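Long-range contact in fatty acid multifunctional protein (atmfp2) (Arabidopsis thaliana, PDB 2WTB), which catalyses hydration of long-chain enoyl-CoAs and dehydrogenation of 3-hydroxyacyl-CoAs of varied length in peroxisomal fatty acid beta-oxidation during seed germination: residues R500-L512 and T631-E645. Residues are numbered along the deposited sequence; the frame is centred on the assembly and turned at random.
Sequences RMFFPYTQAAMFL and TFFPVVNEACRVFAE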
loop_
_atom_site.group_PDB
_atom_site.type_symbol
_atom_site.label_atom_id
_atom_site.label_comp_id
_atom_site.label_asym_id
_atom_site.label_seq_id
_atom_site.Cartn_x
_atom_site.Cartn_y
_atom_site.Cartn_z
ATOM N N ARG A 500 18.255 8.812 0.508
ATOM C CA ARG A 500 18.855 9.794 1.404
ATOM C C ARG A 500 18.314 9.635 2.820
ATOM O O ARG A 500 19.013 9.879 3.800
ATOM C CB ARG A 500 18.591 11.217 0.911
ATOM C CG ARG A 500 19.108 12.280 1.864
ATOM C CD ARG A 500 18.664 13.671 1.460
ATOM N NE ARG A 500 19.050 14.662 2.460
ATOM C CZ ARG A 500 18.714 15.946 2.407
ATOM N NH1 ARG A 500 17.984 16.400 1.397
ATOM N NH2 ARG A 500 19.108 16.775 3.363
ATOM N N MET A 501 17.057 9.223 2.910
ATOM C CA MET A 501 16.370 9.075 4.181
ATOM C C MET A 501 17.000 7.969 5.020
ATOM O O MET A 501 17.218 8.131 6.222
ATOM C CB MET A 501 14.907 8.736 3.918
ATOM C CG MET A 501 13.923 9.331 4.894
ATOM S SD MET A 501 12.242 8.920 4.396
ATOM C CE MET A 501 11.308 10.025 5.442
ATOM N N PHE A 502 17.295 6.845 4.375
ATOM C CA PHE A 502 17.745 5.649 5.079
ATOM C C PHE A 502 19.247 5.394 4.998
ATOM O O PHE A 502 19.717 4.323 5.387
ATOM C CB PHE A 502 16.984 4.419 4.573
ATOM C CG PHE A 502 15.610 4.278 5.158
ATOM C CD1 PHE A 502 15.417 3.594 6.345
ATOM C CD2 PHE A 502 14.513 4.835 4.527
ATOM C CE1 PHE A 502 14.154 3.465 6.890
ATOM C CE2 PHE A 502 13.249 4.707 5.066
ATOM C CZ PHE A 502 13.070 4.021 6.249
ATOM N N PHE A 503 20.007 6.364 4.503
ATOM C CA PHE A 503 21.452 6.182 4.431
ATOM C C PHE A 503 22.109 6.136 5.818
ATOM O O PHE A 503 23.074 5.399 6.015
ATOM C CB PHE A 503 22.124 7.205 3.499
ATOM C CG PHE A 503 22.581 8.464 4.184
ATOM C CD1 PHE A 503 23.690 8.456 5.016
ATOM C CD2 PHE A 503 21.923 9.664 3.966
ATOM C CE1 PHE A 503 24.116 9.614 5.640
ATOM C CE2 PHE A 503 22.345 10.827 4.583
ATOM C CZ PHE A 503 23.444 10.802 5.420
ATOM N N PRO A 504 21.585 6.916 6.784
ATOM C CA PRO A 504 22.111 6.859 8.155
ATOM C C PRO A 504 21.809 5.519 8.826
ATOM O O PRO A 504 22.583 5.050 9.659
ATOM C CB PRO A 504 21.351 7.982 8.871
ATOM C CG PRO A 504 20.867 8.878 7.785
ATOM C CD PRO A 504 20.567 7.970 6.639
ATOM N N TYR A 505 20.676 4.930 8.459
ATOM C CA TYR A 505 20.243 3.627 8.953
ATOM C C TYR A 505 21.387 2.622 9.022
ATOM O O TYR A 505 21.751 2.155 10.102
ATOM C CB TYR A 505 19.144 3.110 8.027
ATOM C CG TYR A 505 18.516 1.786 8.390
ATOM C CD1 TYR A 505 17.801 1.628 9.569
ATOM C CD2 TYR A 505 18.592 0.708 7.519
ATOM C CE1 TYR A 505 17.207 0.419 9.883
ATOM C CE2 TYR A 505 18.001 -0.500 7.822
ATOM C CZ TYR A 505 17.310 -0.640 9.003
ATOM O OH TYR A 505 16.721 -1.847 9.299
ATOM N N THR A 506 21.955 2.297 7.867
ATOM C CA THR A 506 23.036 1.318 7.789
ATOM C C THR A 506 24.324 1.774 8.477
ATOM O O THR A 506 25.034 0.965 9.071
ATOM C CB THR A 506 23.337 0.937 6.329
ATOM O OG1 THR A 506 22.406 -0.063 5.901
ATOM C CG2 THR A 506 24.747 0.390 6.196
ATOM N N GLN A 507 24.627 3.064 8.397
ATOM C CA GLN A 507 25.854 3.585 8.988
ATOM C C GLN A 507 25.788 3.606 10.511
ATOM O O GLN A 507 26.777 3.319 11.185
ATOM C CB GLN A 507 26.169 4.979 8.443
ATOM C CG GLN A 507 26.488 4.994 6.957
ATOM C CD GLN A 507 26.757 6.389 6.430
ATOM O OE1 GLN A 507 26.939 7.331 7.201
ATOM N NE2 GLN A 507 26.782 6.530 5.108
ATOM N N ALA A 508 24.622 3.944 11.051
ATOM C CA ALA A 508 24.430 3.951 12.497
ATOM C C ALA A 508 24.604 2.545 13.047
ATOM O O ALA A 508 25.189 2.346 14.112
ATOM C CB ALA A 508 23.058 4.488 12.851
ATOM N N ALA A 509 24.087 1.570 12.309
ATOM C CA ALA A 509 24.210 0.173 12.690
ATOM C C ALA A 509 25.676 -0.246 12.740
ATOM O O ALA A 509 26.150 -0.767 13.751
ATOM C CB ALA A 509 23.441 -0.704 11.720
ATOM N N MET A 510 26.391 -0.006 11.646
ATOM C CA MET A 510 27.783 -0.423 11.539
ATOM C C MET A 510 28.691 0.273 12.548
ATOM O O MET A 510 29.660 -0.317 13.022
ATOM C CB MET A 510 28.305 -0.224 10.116
ATOM C CG MET A 510 27.712 -1.202 9.116
ATOM S SD MET A 510 28.658 -1.315 7.588
ATOM C CE MET A 510 27.708 -2.546 6.703
ATOM N N PHE A 511 28.379 1.523 12.877
ATOM C CA PHE A 511 29.136 2.236 13.901
ATOM C C PHE A 511 28.966 1.550 15.250
ATOM O O PHE A 511 29.913 1.447 16.029
ATOM C CB PHE A 511 28.700 3.699 14.002
ATOM C CG PHE A 511 29.200 4.393 15.240
ATOM C CD1 PHE A 511 28.370 4.575 16.335
ATOM C CD2 PHE A 511 30.507 4.850 15.316
ATOM C CE1 PHE A 511 28.830 5.208 17.479
ATOM C CE2 PHE A 511 30.974 5.484 16.458
ATOM C CZ PHE A 511 30.134 5.663 17.540
ATOM N N LEU A 512 27.750 1.085 15.518
ATOM C CA LEU A 512 27.462 0.362 16.748
ATOM C C LEU A 512 28.251 -0.941 16.795
ATOM O O LEU A 512 28.762 -1.334 17.845
ATOM C CB LEU A 512 25.964 0.070 16.858
ATOM C CG LEU A 512 25.047 1.275 17.071
ATOM C CD1 LEU A 512 23.588 0.861 16.976
ATOM C CD2 LEU A 512 25.335 1.947 18.405
ATOM N N THR A 631 19.276 3.696 15.772
ATOM C CA THR A 631 19.337 3.367 14.357
ATOM C C THR A 631 18.283 4.129 13.555
ATOM O O THR A 631 18.446 4.351 12.356
ATOM C CB THR A 631 19.167 1.847 14.135
ATOM O OG1 THR A 631 20.246 1.150 14.768
ATOM C CG2 THR A 631 19.162 1.510 12.656
ATOM N N PHE A 632 17.212 4.542 14.225
ATOM C CA PHE A 632 16.079 5.158 13.537
ATOM C C PHE A 632 15.932 6.656 13.779
ATOM O O PHE A 632 15.448 7.384 12.913
ATOM C CB PHE A 632 14.782 4.433 13.888
ATOM C CG PHE A 632 14.554 3.194 13.083
ATOM C CD1 PHE A 632 14.063 3.275 11.793
ATOM C CD2 PHE A 632 14.843 1.950 13.606
ATOM C CE1 PHE A 632 13.859 2.134 11.046
ATOM C CE2 PHE A 632 14.637 0.804 12.862
ATOM C CZ PHE A 632 14.147 0.894 11.583
ATOM N N PHE A 633 16.342 7.116 14.955
ATOM C CA PHE A 633 16.278 8.538 15.267
ATOM C C PHE A 633 17.143 9.372 14.320
ATOM O O PHE A 633 16.748 10.469 13.926
ATOM C CB PHE A 633 16.643 8.793 16.731
ATOM C CG PHE A 633 15.511 8.538 17.688
ATOM C CD1 PHE A 633 14.531 7.605 17.389
ATOM C CD2 PHE A 633 15.433 9.222 18.890
ATOM C CE1 PHE A 633 13.491 7.367 18.265
ATOM C CE2 PHE A 633 14.395 8.985 19.772
ATOM C CZ PHE A 633 13.423 8.057 19.459
ATOM N N PRO A 634 18.328 8.858 13.951
ATOM C CA PRO A 634 19.120 9.542 12.923
ATOM C C PRO A 634 18.395 9.581 11.578
ATOM O O PRO A 634 18.609 10.508 10.797
ATOM C CB PRO A 634 20.383 8.682 12.827
ATOM C CG PRO A 634 20.497 8.044 14.165
ATOM C CD PRO A 634 19.085 7.766 14.588
ATOM N N VAL A 635 17.552 8.588 11.313
ATOM C CA VAL A 635 16.733 8.593 10.103
ATOM C C VAL A 635 15.645 9.662 10.203
ATOM O O VAL A 635 15.378 10.377 9.236
ATOM C CB VAL A 635 16.090 7.220 9.825
ATOM C CG1 VAL A 635 15.044 7.339 8.737
ATOM C CG2 VAL A 635 17.150 6.205 9.431
ATOM N N VAL A 636 15.019 9.767 11.372
ATOM C CA VAL A 636 14.061 10.836 11.624
ATOM C C VAL A 636 14.751 12.170 11.388
ATOM O O VAL A 636 14.223 13.052 10.710
ATOM C CB VAL A 636 13.539 10.814 13.071
ATOM C CG1 VAL A 636 12.693 12.052 13.349
ATOM C CG2 VAL A 636 12.746 9.547 13.338
ATOM N N ASN A 637 15.945 12.300 11.954
ATOM C CA ASN A 637 16.745 13.506 11.812
ATOM C C ASN A 637 16.919 13.889 10.344
ATOM O O ASN A 637 16.811 15.060 9.978
ATOM C CB ASN A 637 18.111 13.304 12.469
ATOM C CG ASN A 637 18.831 14.606 12.731
ATOM O OD1 ASN A 637 18.226 15.677 12.725
ATOM N ND2 ASN A 637 20.134 14.521 12.972
ATOM N N GLU A 638 17.180 12.889 9.508
ATOM C CA GLU A 638 17.425 13.117 8.091
ATOM C C GLU A 638 16.122 13.415 7.362
ATOM O O GLU A 638 16.080 14.251 6.459
ATOM C CB GLU A 638 18.120 11.906 7.468
ATOM C CG GLU A 638 18.680 12.160 6.081
ATOM C CD GLU A 638 19.742 13.244 6.069
ATOM O OE1 GLU A 638 20.539 13.311 7.029
ATOM O OE2 GLU A 638 19.782 14.027 5.097
ATOM N N ALA A 639 15.059 12.724 7.763
ATOM C CA ALA A 639 13.738 12.958 7.200
ATOM C C ALA A 639 13.328 14.410 7.409
ATOM O O ALA A 639 12.665 15.006 6.561
ATOM C CB ALA A 639 12.720 12.026 7.833
ATOM N N CYS A 640 13.727 14.974 8.545
ATOM C CA CYS A 640 13.404 16.358 8.868
ATOM C C CYS A 640 14.175 17.336 7.989
ATOM O O CYS A 640 13.634 18.354 7.565
ATOM C CB CYS A 640 13.667 16.643 10.345
ATOM S SG CYS A 640 12.491 15.847 11.456
ATOM N N ARG A 641 15.441 17.025 7.723
ATOM C CA ARG A 641 16.236 17.810 6.789
ATOM C C ARG A 641 15.547 17.815 5.427
ATOM O O ARG A 641 15.363 18.866 4.810
ATOM C CB ARG A 641 17.641 17.226 6.651
ATOM C CG ARG A 641 18.476 17.257 7.921
ATOM C CD ARG A 641 19.924 16.884 7.623
ATOM N NE ARG A 641 20.799 17.056 8.781
ATOM C CZ ARG A 641 21.134 16.076 9.614
ATOM N NH1 ARG A 641 20.664 14.850 9.422
ATOM N NH2 ARG A 641 21.937 16.320 10.641
ATOM N N VAL A 642 15.164 16.627 4.971
ATOM C CA VAL A 642 14.463 16.477 3.703
ATOM C C VAL A 642 13.155 17.258 3.693
ATOM O O VAL A 642 12.829 17.930 2.714
ATOM C CB VAL A 642 14.171 14.994 3.399
ATOM C CG1 VAL A 642 13.081 14.866 2.346
ATOM C CG2 VAL A 642 15.440 14.287 2.956
ATOM N N PHE A 643 12.409 17.170 4.787
ATOM C CA PHE A 643 11.120 17.841 4.888
ATOM C C PHE A 643 11.275 19.355 4.970
ATOM O O PHE A 643 10.511 20.103 4.359
ATOM C CB PHE A 643 10.348 17.324 6.101
ATOM C CG PHE A 643 9.006 17.963 6.279
ATOM C CD1 PHE A 643 8.116 18.042 5.221
ATOM C CD2 PHE A 643 8.627 18.475 7.506
ATOM C CE1 PHE A 643 6.877 18.627 5.381
ATOM C CE2 PHE A 643 7.388 19.059 7.673
ATOM C CZ PHE A 643 6.512 19.135 6.608
ATOM N N ALA A 644 12.268 19.800 5.730
ATOM C CA ALA A 644 12.511 21.224 5.920
ATOM C C ALA A 644 13.030 21.875 4.645
ATOM O O ALA A 644 12.586 22.956 4.264
ATOM C CB ALA A 644 13.487 21.443 7.058
ATOM N N GLU A 645 13.974 21.208 3.988
ATOM C CA GLU A 645 14.579 21.733 2.770
ATOM C C GLU A 645 13.577 21.853 1.625
ATOM O O GLU A 645 13.874 22.448 0.588
ATOM C CB GLU A 645 15.758 20.861 2.344
ATOM C CG GLU A 645 16.955 20.955 3.266
ATOM C CD GLU A 645 18.022 19.938 2.929
ATOM O OE1 GLU A 645 17.887 19.266 1.886
ATOM O OE2 GLU A 645 18.992 19.810 3.706
#
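Two near-antiparallel helices in the helical C-terminal part of the dehydrogenase region, 498-514 and 624-644, meet here through a salt-bridge network at R500 that gives way to apolar packing toward T631. The short segments run at 154° to each other, their axes 7.7 Å apart at closest approach. R500 leaves its helix with CG anti to the backbone N (chi1 176°) and stays extended, which carries the guanidinium along the partner helix to two carboxylates. R500 NE donates to E638 OE2 at 2.8 Å, and that oxygen accepts through its lone pair turned away from OE1. R500 grips E645 end-on, NH1 to OE1 at 2.9 Å and NH2 to OE2 at 3.1 Å, both oxygens close to the guanidinium plane but met from above the plane of the carboxylate. V642 CG2 lies over one guanidinium face. E638, its chain bent at chi2, is a knob in a hole formed by R500, M501, F503 and P504; its OE2 is shared with R561, and its OE1 takes a weak bond from R641 NH1. A methionine in place of R500 would probably leave the E645 carboxylate without this charged mate and E638 more dependent on R561 and R641. Farther along, M501 CE packs on A639 CB at 3.4 Å, while V635 CG1 lies over one face of the F502 ring. Y505 comes alongside F632, the two rings oblique with planes 53° apart and Y505 CE1 3.5 Å from F632 CZ; T631 CG2 touches Y505 CD1. Helices 651-662 and 671-678 add L654 and I671 against M501. Charged pairing at one end and apolar and aromatic contacts along the rest mark this as antiparallel helix packing within the all-helical portion of a 3-hydroxyacyl-CoA dehydrogenase.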